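Long-range contacts in uncharacterized protein conserved in bacteria (Cupriavidus necator, PDB 5DMH), which catalyses the ATP-dependent phosphorylation of 3-oxo-tetronate to 3-oxo-tetronate 4-phosphate in carbohydrate metabolism: residues F150-R155 and G436-G440; G411-A415 and E446-Q450; D46-L51 and S256-L260; Y116-F120 and A146-F150. All blocks are in the same frame, centred on the assembly; numbering follows the deposited sequence.

Contacts 1, 3 and 4 are buried, whereas contact 2 lies nearer the surface. Contacts 3 and 4 are both within the sugar-binding N-terminal domain. Contact 1 bridges from that domain to the nucleotide-binding one and reaches ADP. Phe150 is shared by contacts 1 and 4, and its ring also rests on Asp46 and Ser256 of contact 3. Contact 2 joins strand 407-415 to helix 443-451. It is tied to contacts 1 and 3 through Gln413, which hydrogen-bonds to Glu152 and Asn49. Chemistry differs with place: rings and two bridging waters in contact 1, a glutamine laid along an isoleucine in contact 2, a serine-aspartate hydrogen bond in contact 3, proline packing in contact 4.

Contact 1 (F150-R155 and G436-G440); sequences FPENGR and GNFGG. With ADP (adenosine-5'-diphosphate), chain C.
A buried loop-to-loop contact joins the two domains, with Phe438 packed against Phe150, Asn153 and Arg155. Loop 150-155 follows strand 144-147 on the sugar-binding side. Loop 436-440 follows strand 430-434 on the nucleotide-binding side. The Asn153 amide lies nearly flat over one face of the Phe438 ring, the two planes 17° apart. Its ND2 stands over the ring centre, 3.2 Å from Phe438 CE1, and is also hydrogen-bonded to Pro416 O. The Phe150 ring comes in obliquely, with its CE2 3.7 Å from Phe438 CZ and the planes at 89°. Asn153 CB covers a face of the Phe150 ring. The first loop is shaped by a G1 beta bulge: Gly154 and Arg155 both face Phe150, whose O accepts from Asn153 N and Arg155 N. Arg155 bends at chi2 (90°), which brings NH1 to the edge of the Phe438 ring and 3.4 Å from Asn437 CB. Its NE is held by Ser118 OG. One water links Asn153 OD1 to Gly439 N. Another accepts from Arg155 NH1 and Asn437 ND2. At the start of the second loop, Gly436 N donates to O1B of the ADP beta-phosphate at 2.8 Å.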
loop_
_atom_site.group_PDB
_atom_site.type_symbol
_atom_site.label_atom_id
_atom_site.label_comp_id
_atom_site.label_asym_id
_atom_site.label_seq_id
_atom_site.Cartn_x
_atom_site.Cartn_y
_atom_site.Cartn_z
ATOM N N PHE A 150 -3.079 12.484 -0.322
ATOM C CA PHE A 150 -3.815 11.776 0.709
ATOM C C PHE A 150 -3.934 12.718 1.917
ATOM O O PHE A 150 -3.241 12.546 2.914
ATOM C CB PHE A 150 -3.014 10.495 1.068
ATOM C CG PHE A 150 -3.780 9.463 1.886
ATOM C CD1 PHE A 150 -5.024 9.730 2.431
ATOM C CD2 PHE A 150 -3.227 8.207 2.089
ATOM C CE1 PHE A 150 -5.693 8.785 3.155
ATOM C CE2 PHE A 150 -3.890 7.251 2.811
ATOM C CZ PHE A 150 -5.132 7.531 3.352
ATOM N N PRO A 151 -4.792 13.745 1.809
ATOM C CA PRO A 151 -4.869 14.761 2.862
ATOM C C PRO A 151 -5.106 14.206 4.265
ATOM O O PRO A 151 -4.555 14.737 5.236
ATOM C CB PRO A 151 -6.063 15.623 2.418
ATOM C CG PRO A 151 -5.943 15.599 0.912
ATOM C CD PRO A 151 -5.556 14.140 0.613
ATOM N N GLU A 152 -5.917 13.165 4.374
ATOM C CA GLU A 152 -6.228 12.556 5.653
ATOM C C GLU A 152 -4.955 12.070 6.358
ATOM O O GLU A 152 -4.926 11.926 7.595
ATOM C CB GLU A 152 -7.189 11.381 5.442
ATOM C CG GLU A 152 -7.861 10.824 6.705
ATOM C CD GLU A 152 -8.516 9.436 6.518
ATOM O OE1 GLU A 152 -8.474 8.846 5.400
ATOM O OE2 GLU A 152 -9.029 8.892 7.526
ATOM N N ASN A 153 -3.930 11.770 5.566
ATOM C CA ASN A 153 -2.639 11.324 6.082
ATOM C C ASN A 153 -1.572 12.362 5.797
ATOM O O ASN A 153 -0.365 12.061 5.816
ATOM C CB ASN A 153 -2.236 9.956 5.507
ATOM C CG ASN A 153 -2.439 8.806 6.497
ATOM O OD1 ASN A 153 -2.238 8.958 7.704
ATOM N ND2 ASN A 153 -2.858 7.646 5.977
ATOM N N GLY A 154 -2.008 13.602 5.556
ATOM C CA GLY A 154 -1.084 14.708 5.399
ATOM C C GLY A 154 -0.300 14.855 4.102
ATOM O O GLY A 154 0.700 15.568 4.098
ATOM N N ARG A 155 -0.723 14.202 3.019
ATOM C CA ARG A 155 -0.039 14.336 1.733
ATOM C C ARG A 155 -0.832 15.256 0.814
ATOM O O ARG A 155 -2.004 14.979 0.519
ATOM C CB ARG A 155 0.151 12.995 1.018
ATOM C CG ARG A 155 1.147 12.024 1.666
ATOM C CD ARG A 155 0.515 11.083 2.686
ATOM N NE ARG A 155 1.505 10.109 3.127
ATOM C CZ ARG A 155 2.305 10.246 4.189
ATOM N NH1 ARG A 155 3.193 9.305 4.469
ATOM N NH2 ARG A 155 2.232 11.303 4.989
ATOM N N GLY A 436 4.246 1.819 6.543
ATOM C CA GLY A 436 5.218 2.281 7.501
ATOM C C GLY A 436 4.951 3.649 8.102
ATOM O O GLY A 436 5.146 3.859 9.306
ATOM N N ASN A 437 4.503 4.590 7.281
ATOM C CA ASN A 437 4.279 5.937 7.753
ATOM C C ASN A 437 2.935 6.157 8.483
ATOM O O ASN A 437 2.671 7.267 8.977
ATOM C CB ASN A 437 4.379 6.917 6.569
ATOM C CG ASN A 437 5.790 7.064 6.045
ATOM O OD1 ASN A 437 6.754 7.133 6.802
ATOM N ND2 ASN A 437 5.913 7.144 4.739
ATOM N N PHE A 438 2.081 5.144 8.543
ATOM C CA PHE A 438 0.726 5.349 9.042
ATOM C C PHE A 438 0.551 4.951 10.501
ATOM O O PHE A 438 1.399 4.232 11.082
ATOM C CB PHE A 438 -0.289 4.588 8.195
ATOM C CG PHE A 438 -0.410 5.084 6.784
ATOM C CD1 PHE A 438 0.214 6.268 6.372
ATOM C CD2 PHE A 438 -1.137 4.346 5.853
ATOM C CE1 PHE A 438 0.088 6.700 5.043
ATOM C CE2 PHE A 438 -1.262 4.784 4.541
ATOM C CZ PHE A 438 -0.646 5.947 4.140
ATOM N N GLY A 439 -0.557 5.421 11.077
ATOM C CA GLY A 439 -0.923 5.118 12.442
ATOM C C GLY A 439 -0.320 6.095 13.440
ATOM O O GLY A 439 0.742 6.671 13.204
ATOM N N GLY A 440 -0.984 6.223 14.576
ATOM C CA GLY A 440 -0.495 7.026 15.678
ATOM C C GLY A 440 0.462 6.242 16.554
ATOM O O GLY A 440 0.740 5.052 16.290
HETATM P PB ADP C . 7.708 0.989 4.864
HETATM O O1B ADP C . 6.220 0.656 4.864
HETATM O O2B ADP C . 8.080 1.857 6.055
HETATM O O3B ADP C . 8.215 1.512 3.529
HETATM P PA ADP C . 8.824 -1.661 4.312
HETATM O O1A ADP C . 8.648 -2.879 5.129
HETATM O O2A ADP C . 8.160 -1.497 2.988
HETATM O O3A ADP C . 8.481 -0.388 5.268
HETATM O "O5'" ADP C . 10.373 -1.420 3.971
HETATM C "C5'" ADP C . 11.367 -1.375 4.985
HETATM C "C4'" ADP C . 12.611 -2.101 4.482
HETATM O "O4'" ADP C . 13.716 -1.773 5.309
HETATM C "C3'" ADP C . 12.447 -3.614 4.543
HETATM O "O3'" ADP C . 13.116 -4.253 3.439
HETATM C "C2'" ADP C . 13.116 -3.949 5.839
HETATM O "O2'" ADP C . 13.459 -5.315 5.941
HETATM C "C1'" ADP C . 14.274 -2.981 5.809
HETATM N N9 ADP C . 14.812 -2.801 7.154
HETATM C C8 ADP C . 14.110 -2.675 8.306
HETATM N N7 ADP C . 14.933 -2.560 9.358
HETATM C C5 ADP C . 16.192 -2.618 8.861
HETATM C C6 ADP C . 17.533 -2.583 9.443
HETATM N N6 ADP C . 17.635 -2.421 10.778
HETATM N N1 ADP C . 18.588 -2.658 8.608
HETATM C C2 ADP C . 18.447 -2.791 7.273
HETATM N N3 ADP C . 17.246 -2.856 6.652
HETATM C C4 ADP C . 16.109 -2.786 7.408
HETATM O O HOH W 1 -2.489 6.886 9.727
HETATM O O HOH W 2 3.641 6.990 2.802
#

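Contact 2 (G411-A415 and E446-Q450)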
loop_
_atom_site.group_PDB
_atom_site.type_symbol
_atom_site.label_atom_id
_atom_site.label_comp_id
_atom_site.label_asym_id
_atom_site.label_seq_id
_atom_site.Cartn_x
_atom_site.Cartn_y
_atom_site.Cartn_z
ATOM N N GLY A 411 -12.408 -4.990 6.876
ATOM C CA GLY A 411 -13.243 -4.586 7.989
ATOM C C GLY A 411 -13.119 -3.089 8.211
ATOM O O GLY A 411 -12.903 -2.327 7.257
ATOM N N ALA A 412 -13.198 -2.682 9.474
ATOM C CA ALA A 412 -13.271 -1.277 9.830
ATOM C C ALA A 412 -11.910 -0.618 9.875
ATOM O O ALA A 412 -10.907 -1.263 10.177
ATOM C CB ALA A 412 -13.978 -1.104 11.176
ATOM N N GLN A 413 -11.888 0.685 9.584
ATOM C CA GLN A 413 -10.652 1.455 9.642
ATOM C C GLN A 413 -10.153 1.518 11.084
ATOM O O GLN A 413 -10.911 1.841 11.992
ATOM C CB GLN A 413 -10.892 2.879 9.111
ATOM C CG GLN A 413 -9.648 3.766 9.147
ATOM C CD GLN A 413 -9.824 5.034 8.342
ATOM O OE1 GLN A 413 -10.139 4.991 7.141
ATOM N NE2 GLN A 413 -9.643 6.175 8.992
ATOM N N ILE A 414 -8.876 1.203 11.280
ATOM C CA ILE A 414 -8.201 1.376 12.564
ATOM C C ILE A 414 -7.566 2.773 12.669
ATOM O O ILE A 414 -7.724 3.457 13.673
ATOM C CB ILE A 414 -7.102 0.320 12.735
ATOM C CG1 ILE A 414 -7.701 -1.090 12.603
ATOM C CG2 ILE A 414 -6.382 0.501 14.063
ATOM C CD1 ILE A 414 -6.649 -2.154 12.378
ATOM N N ALA A 415 -6.857 3.172 11.617
ATOM C CA ALA A 415 -6.247 4.498 11.480
ATOM C C ALA A 415 -6.329 4.883 10.013
ATOM O O ALA A 415 -6.523 4.024 9.164
ATOM C CB ALA A 415 -4.818 4.468 11.904
ATOM N N GLU A 446 -3.893 -0.462 19.591
ATOM C CA GLU A 446 -5.160 -0.182 18.932
ATOM C C GLU A 446 -5.527 -1.275 17.928
ATOM O O GLU A 446 -6.666 -1.763 17.914
ATOM C CB GLU A 446 -5.113 1.179 18.241
ATOM C CG GLU A 446 -5.104 2.342 19.214
ATOM C CD GLU A 446 -4.827 3.670 18.531
ATOM O OE1 GLU A 446 -3.829 3.782 17.786
ATOM O OE2 GLU A 446 -5.622 4.596 18.721
ATOM N N ALA A 447 -4.558 -1.664 17.116
ATOM C CA ALA A 447 -4.767 -2.688 16.085
ATOM C C ALA A 447 -5.063 -4.069 16.692
ATOM O O ALA A 447 -6.053 -4.727 16.325
ATOM C CB ALA A 447 -3.553 -2.746 15.183
ATOM N N LEU A 448 -4.249 -4.476 17.663
ATOM C CA LEU A 448 -4.426 -5.779 18.287
ATOM C C LEU A 448 -5.835 -5.900 18.851
ATOM O O LEU A 448 -6.489 -6.934 18.697
ATOM C CB LEU A 448 -3.407 -5.988 19.407
ATOM C CG LEU A 448 -2.040 -6.444 18.923
ATOM C CD1 LEU A 448 -1.075 -6.310 20.064
ATOM C CD2 LEU A 448 -2.103 -7.908 18.425
ATOM N N ARG A 449 -6.291 -4.849 19.528
ATOM C CA ARG A 449 -7.627 -4.834 20.120
ATOM C C ARG A 449 -8.749 -4.838 19.096
ATOM O O ARG A 449 -9.763 -5.497 19.287
ATOM C CB ARG A 449 -7.804 -3.618 21.051
ATOM C CG ARG A 449 -7.038 -3.738 22.347
ATOM C CD ARG A 449 -7.190 -2.494 23.215
ATOM N NE ARG A 449 -6.517 -2.656 24.498
ATOM C CZ ARG A 449 -7.018 -3.337 25.531
ATOM N NH1 ARG A 449 -8.205 -3.932 25.443
ATOM N NH2 ARG A 449 -6.328 -3.429 26.662
ATOM N N GLN A 450 -8.599 -4.081 18.017
ATOM C CA GLN A 450 -9.645 -4.065 17.023
ATOM C C GLN A 450 -9.739 -5.411 16.280
ATOM O O GLN A 450 -10.822 -5.829 15.898
ATOM C CB GLN A 450 -9.444 -2.918 16.037
ATOM C CG GLN A 450 -10.718 -2.634 15.286
ATOM C CD GLN A 450 -10.649 -1.375 14.468
ATOM O OE1 GLN A 450 -10.210 -0.323 14.947
ATOM N NE2 GLN A 450 -11.078 -1.472 13.218
#
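Ala412 meets Gln450 on strand 407-415. Its methyl CB lies 3.6 Å from Gln450 NE2, and its carbonyl O is 3.1 Å from the same NE2. Gln413 comes next and points its CB away from the helix. Its amide is engaged elsewhere, with OE1 taking a bond from Asn49 ND2 and NE2 giving one to Glu152 OE2. Its carbonyl, Gln413 O, is 3.5 Å from Gln450 NE2. Ile414 carries most of the contact. Its CG1 lies against the flat end of Gln450, 3.5 Å from Gln450 CD. The two side chains lie alongside each other and run antiparallel. Gln450 gets there because its chain runs out extended (chi1 -162°, chi2 171°) from the helix. CG2 of Ile414 and the CD1 end of its CG1 branch turn to Ala447: CG2 is 4.1 Å from Ala447 CA, and CD1 is 4.2 Å from Ala447 CB. This is a helix packed on a sheet face in the nucleotide-binding domain. Helix 443-451 also covers strands 430-434 and 387-391 through Ala447, which touches Ala432 and Val389. Glu446 makes a looser approach, its CB 4.4 Å from Ile414 CG2. Ala415 then follows Ile414 in a classic beta bulge, the two residues lying opposite a single one at the start of strand 418-423 as the chain turns its corner.

Contact 3 (D46-L51 and S256-L260)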
loop_
_atom_site.group_PDB
_atom_site.type_symbol
_atom_site.label_atom_id
_atom_site.label_comp_id
_atom_site.label_asym_id
_atom_site.label_seq_id
_atom_site.Cartn_x
_atom_site.Cartn_y
_atom_site.Cartn_z
ATOM N N ASP A 46 -5.248 -0.300 2.155
ATOM C CA ASP A 46 -5.514 1.147 2.211
ATOM C C ASP A 46 -6.530 1.505 1.139
ATOM O O ASP A 46 -7.599 2.020 1.431
ATOM C CB ASP A 46 -4.179 1.882 2.013
ATOM C CG ASP A 46 -4.297 3.401 1.962
ATOM O OD1 ASP A 46 -5.367 3.976 2.271
ATOM O OD2 ASP A 46 -3.267 4.034 1.612
ATOM N N LEU A 47 -6.211 1.191 -0.112
ATOM C CA LEU A 47 -7.166 1.374 -1.210
ATOM C C LEU A 47 -8.515 0.672 -0.990
ATOM O O LEU A 47 -9.566 1.291 -1.138
ATOM C CB LEU A 47 -6.532 0.894 -2.508
ATOM C CG LEU A 47 -7.457 0.909 -3.729
ATOM C CD1 LEU A 47 -7.990 2.310 -3.978
ATOM C CD2 LEU A 47 -6.719 0.385 -4.920
ATOM N N ALA A 48 -8.509 -0.612 -0.633
ATOM C CA ALA A 48 -9.746 -1.316 -0.427
ATOM C C ALA A 48 -10.560 -0.644 0.688
ATOM O O ALA A 48 -11.764 -0.539 0.591
ATOM C CB ALA A 48 -9.511 -2.795 -0.127
ATOM N N ASN A 49 -9.893 -0.180 1.730
ATOM C CA ASN A 49 -10.593 0.534 2.802
ATOM C C ASN A 49 -11.359 1.751 2.268
ATOM O O ASN A 49 -12.527 1.961 2.592
ATOM C CB ASN A 49 -9.573 0.966 3.862
ATOM C CG ASN A 49 -10.198 1.745 5.020
ATOM O OD1 ASN A 49 -11.068 1.251 5.745
ATOM N ND2 ASN A 49 -9.752 2.982 5.182
ATOM N N THR A 50 -10.675 2.564 1.471
ATOM C CA THR A 50 -11.290 3.729 0.861
ATOM C C THR A 50 -12.452 3.363 -0.039
ATOM O O THR A 50 -13.501 4.016 0.004
ATOM C CB THR A 50 -10.245 4.580 0.099
ATOM O OG1 THR A 50 -9.462 5.281 1.076
ATOM C CG2 THR A 50 -10.947 5.592 -0.806
ATOM N N LEU A 51 -12.300 2.306 -0.832
ATOM C CA LEU A 51 -13.406 1.868 -1.678
ATOM C C LEU A 51 -14.613 1.369 -0.870
ATOM O O LEU A 51 -15.750 1.740 -1.165
ATOM C CB LEU A 51 -12.929 0.795 -2.650
ATOM C CG LEU A 51 -11.964 1.328 -3.700
ATOM C CD1 LEU A 51 -11.336 0.148 -4.434
ATOM C CD2 LEU A 51 -12.665 2.259 -4.654
ATOM N N SER A 256 -4.405 6.012 -2.289
ATOM C CA SER A 256 -5.782 5.648 -2.038
ATOM C C SER A 256 -6.704 6.842 -2.192
ATOM O O SER A 256 -7.874 6.661 -2.462
ATOM C CB SER A 256 -5.963 5.008 -0.655
ATOM O OG SER A 256 -5.639 5.909 0.345
ATOM N N GLY A 257 -6.192 8.050 -1.989
ATOM C CA GLY A 257 -7.033 9.234 -2.051
ATOM C C GLY A 257 -7.680 9.441 -3.402
ATOM O O GLY A 257 -8.825 9.917 -3.505
ATOM N N ILE A 258 -6.950 9.114 -4.464
ATOM C CA ILE A 258 -7.494 9.353 -5.804
ATOM C C ILE A 258 -8.724 8.471 -6.083
ATOM O O ILE A 258 -9.486 8.730 -7.025
ATOM C CB ILE A 258 -6.423 9.191 -6.887
ATOM C CG1 ILE A 258 -6.893 9.788 -8.212
ATOM C CG2 ILE A 258 -6.067 7.721 -7.126
ATOM C CD1 ILE A 258 -7.287 11.279 -8.129
ATOM N N ALA A 259 -8.917 7.430 -5.273
ATOM C CA ALA A 259 -10.080 6.535 -5.426
ATOM C C ALA A 259 -11.332 7.046 -4.746
ATOM O O ALA A 259 -12.427 6.504 -4.969
ATOM C CB ALA A 259 -9.765 5.145 -4.901
ATOM N N LEU A 260 -11.182 8.068 -3.899
ATOM C CA LEU A 260 -12.301 8.571 -3.099
ATOM C C LEU A 260 -13.592 8.739 -3.892
ATOM O O LEU A 260 -14.686 8.357 -3.434
ATOM C CB LEU A 260 -11.913 9.918 -2.469
ATOM C CG LEU A 260 -11.021 9.802 -1.237
ATOM C CD1 LEU A 260 -10.562 11.185 -0.808
ATOM C CD2 LEU A 260 -11.752 9.138 -0.080
HETATM O O HOH W 3 -2.421 5.891 -0.200
HETATM O O HOH W 4 -7.984 7.642 0.940
#
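Ser256 hydrogen-bonds to Asp46 where the loop after strand 251-254 meets helix 41-53. Its OG donates to Asp46 OD1 at 2.7 Å, coming from above the carboxylate and 42° out of its plane. The hydroxyl sits between the backbone N and the carbonyl carbon of its own residue (chi1 63°), and this turns it to the helix. One water donates to Asp46 OD2 and accepts from Ser256 N at 2.9 Å. Another donates to Ser256 OG and is hydrogen-bonded to Thr50 OG1. The carboxylate is thus engaged through both oxygens, and the Phe150 ring rests beside it. Ser256 O lies 3.7 Å from Thr50 CG2 and also accepts from Ala259 N, as the chain winds into a 3-10 turn. Ala259 makes the apolar contact. Its CB is pressed to 3.5 Å from Leu47 CD1, closer than usual for two carbons, while Leu51 CD2 stands 4.1 Å from that CB. Leu260 starts its side chain away from the helix, but the end returns. Its CD2 meets Thr50 CG2 at 3.7 Å, the two side chains crossing at about a right angle. Leu47 and Leu51 pack back on strand 34-38. The Asp46-Ser256 end lies near the C-terminal strand ends, often the active-site side of an alpha/beta fold, with the Asp46 side chain about 11 Å from ADP between nearest atoms.

Contact 4 (Y116-F120 and A146-F150)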
loop_
_atom_site.group_PDB
_atom_site.type_symbol
_atom_site.label_atom_id
_atom_site.label_comp_id
_atom_site.label_asym_id
_atom_site.label_seq_id
_atom_site.Cartn_x
_atom_site.Cartn_y
_atom_site.Cartn_z
ATOM N N TYR A 116 0.010 2.916 -5.856
ATOM C CA TYR A 116 1.347 2.967 -5.308
ATOM C C TYR A 116 1.344 3.886 -4.060
ATOM O O TYR A 116 0.301 4.367 -3.604
ATOM C CB TYR A 116 2.357 3.405 -6.373
ATOM C CG TYR A 116 1.923 4.597 -7.185
ATOM C CD1 TYR A 116 1.841 5.837 -6.616
ATOM C CD2 TYR A 116 1.520 4.450 -8.502
ATOM C CE1 TYR A 116 1.410 6.920 -7.336
ATOM C CE2 TYR A 116 1.093 5.502 -9.229
ATOM C CZ TYR A 116 1.031 6.745 -8.655
ATOM O OH TYR A 116 0.587 7.794 -9.405
ATOM N N CYS A 117 2.502 4.115 -3.494
ATOM C CA CYS A 117 2.546 4.786 -2.208
ATOM C C CYS A 117 2.247 6.284 -2.339
ATOM O O CYS A 117 2.607 6.919 -3.329
ATOM C CB CYS A 117 3.913 4.607 -1.604
ATOM S SG CYS A 117 3.979 4.776 0.173
ATOM N N SER A 118 1.608 6.828 -1.315
ATOM C CA SER A 118 1.347 8.258 -1.255
ATOM C C SER A 118 2.623 9.081 -1.132
ATOM O O SER A 118 2.586 10.300 -1.309
ATOM C CB SER A 118 0.329 8.594 -0.154
ATOM O OG SER A 118 0.750 8.173 1.124
ATOM N N THR A 119 3.752 8.429 -0.850
ATOM C CA THR A 119 5.035 9.118 -0.866
ATOM C C THR A 119 5.873 8.806 -2.117
ATOM O O THR A 119 7.050 9.149 -2.200
ATOM C CB THR A 119 5.850 8.916 0.452
ATOM O OG1 THR A 119 5.743 7.560 0.909
ATOM C CG2 THR A 119 5.346 9.827 1.551
ATOM N N PHE A 120 5.238 8.150 -3.084
ATOM C CA PHE A 120 5.728 7.976 -4.449
ATOM C C PHE A 120 6.931 7.058 -4.497
ATOM O O PHE A 120 7.723 7.156 -5.402
ATOM C CB PHE A 120 6.048 9.311 -5.112
ATOM C CG PHE A 120 5.700 9.372 -6.589
ATOM C CD1 PHE A 120 4.386 9.214 -7.024
ATOM C CD2 PHE A 120 6.679 9.617 -7.535
ATOM C CE1 PHE A 120 4.058 9.299 -8.396
ATOM C CE2 PHE A 120 6.357 9.692 -8.884
ATOM C CZ PHE A 120 5.039 9.536 -9.305
ATOM N N ALA A 146 -1.349 10.780 -12.282
ATOM C CA ALA A 146 -0.549 10.214 -11.218
ATOM C C ALA A 146 -0.743 11.131 -9.999
ATOM O O ALA A 146 -0.245 12.258 -9.972
ATOM C CB ALA A 146 0.910 10.177 -11.637
ATOM N N CYS A 147 -1.504 10.666 -9.022
ATOM C CA CYS A 147 -1.858 11.495 -7.884
ATOM C C CYS A 147 -1.746 10.744 -6.581
ATOM O O CYS A 147 -2.720 10.117 -6.128
ATOM C CB CYS A 147 -3.303 11.989 -8.007
ATOM S SG CYS A 147 -3.709 13.250 -6.758
ATOM N N PRO A 148 -0.576 10.830 -5.949
ATOM C CA PRO A 148 -0.418 10.210 -4.624
ATOM C C PRO A 148 -0.997 10.996 -3.442
ATOM O O PRO A 148 -0.778 10.586 -2.307
ATOM C CB PRO A 148 1.090 10.100 -4.485
ATOM C CG PRO A 148 1.641 11.276 -5.319
ATOM C CD PRO A 148 0.701 11.346 -6.489
ATOM N N ALA A 149 -1.717 12.099 -3.672
ATOM C CA ALA A 149 -2.204 12.906 -2.552
ATOM C C ALA A 149 -3.144 12.130 -1.605
ATOM O O ALA A 149 -3.941 11.263 -2.041
ATOM C CB ALA A 149 -2.894 14.153 -3.074
ATOM N N PHE A 150 -3.079 12.484 -0.322
ATOM C CA PHE A 150 -3.815 11.776 0.709
ATOM C C PHE A 150 -3.934 12.718 1.917
ATOM O O PHE A 150 -3.241 12.546 2.914
ATOM C CB PHE A 150 -3.014 10.495 1.068
ATOM C CG PHE A 150 -3.780 9.463 1.886
ATOM C CD1 PHE A 150 -5.024 9.730 2.431
ATOM C CD2 PHE A 150 -3.227 8.207 2.089
ATOM C CE1 PHE A 150 -5.693 8.785 3.155
ATOM C CE2 PHE A 150 -3.890 7.251 2.811
ATOM C CZ PHE A 150 -5.132 7.531 3.352
#
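Pro148 is the centre of this contact and sits against a type I beta turn that runs from Cys117 to Phe120. The turn is closed by Phe120 N to Cys117 O at 2.9 Å. It follows strand 111-115, and Pro148 follows strand 144-147. These two parallel strands of the sugar-binding domain lie on either side of strand 251-254, and the loops beyond their ends come together here. The tight part is Pro148 O on Ser118 and the tyrosine hydroxyl on Ala146. Pro148 O is 3.1 Å from Ser118 CB, and it also receives a CA-H...O contact from Ser118 CA at 3.3 Å. Tyr116 OH presses on Ala146, 3.2 Å from Ala146 CA. This hydroxyl is hydrogen-bonded to Thr253 OG1, which lies on the strand between. With chi1 at 46° the tyrosine ring tucks over its own backbone, and its OH reaches strand 144-147. The looser part lies around the proline ring. Phe120 CD1 meets Pro148 CG obliquely at 3.8 Å. Tyr116 offers only its ring edge to the proline, with CE1 4.3 Å from Pro148 CB. There is no solvent side, since every touching residue is buried. Helices 128-139 and 187-193 cover Phe120. Cys117 and Thr119 point their CB atoms away from 146-150, and the Cys117 side chain lies about 6 Å from ADP. Only the OG end of Ser118 belongs to the looser flank. It is hydrogen-bonded to Arg155 NE and lies at the edge of the Phe150 ring, 4.1 Å from Phe150 CD2.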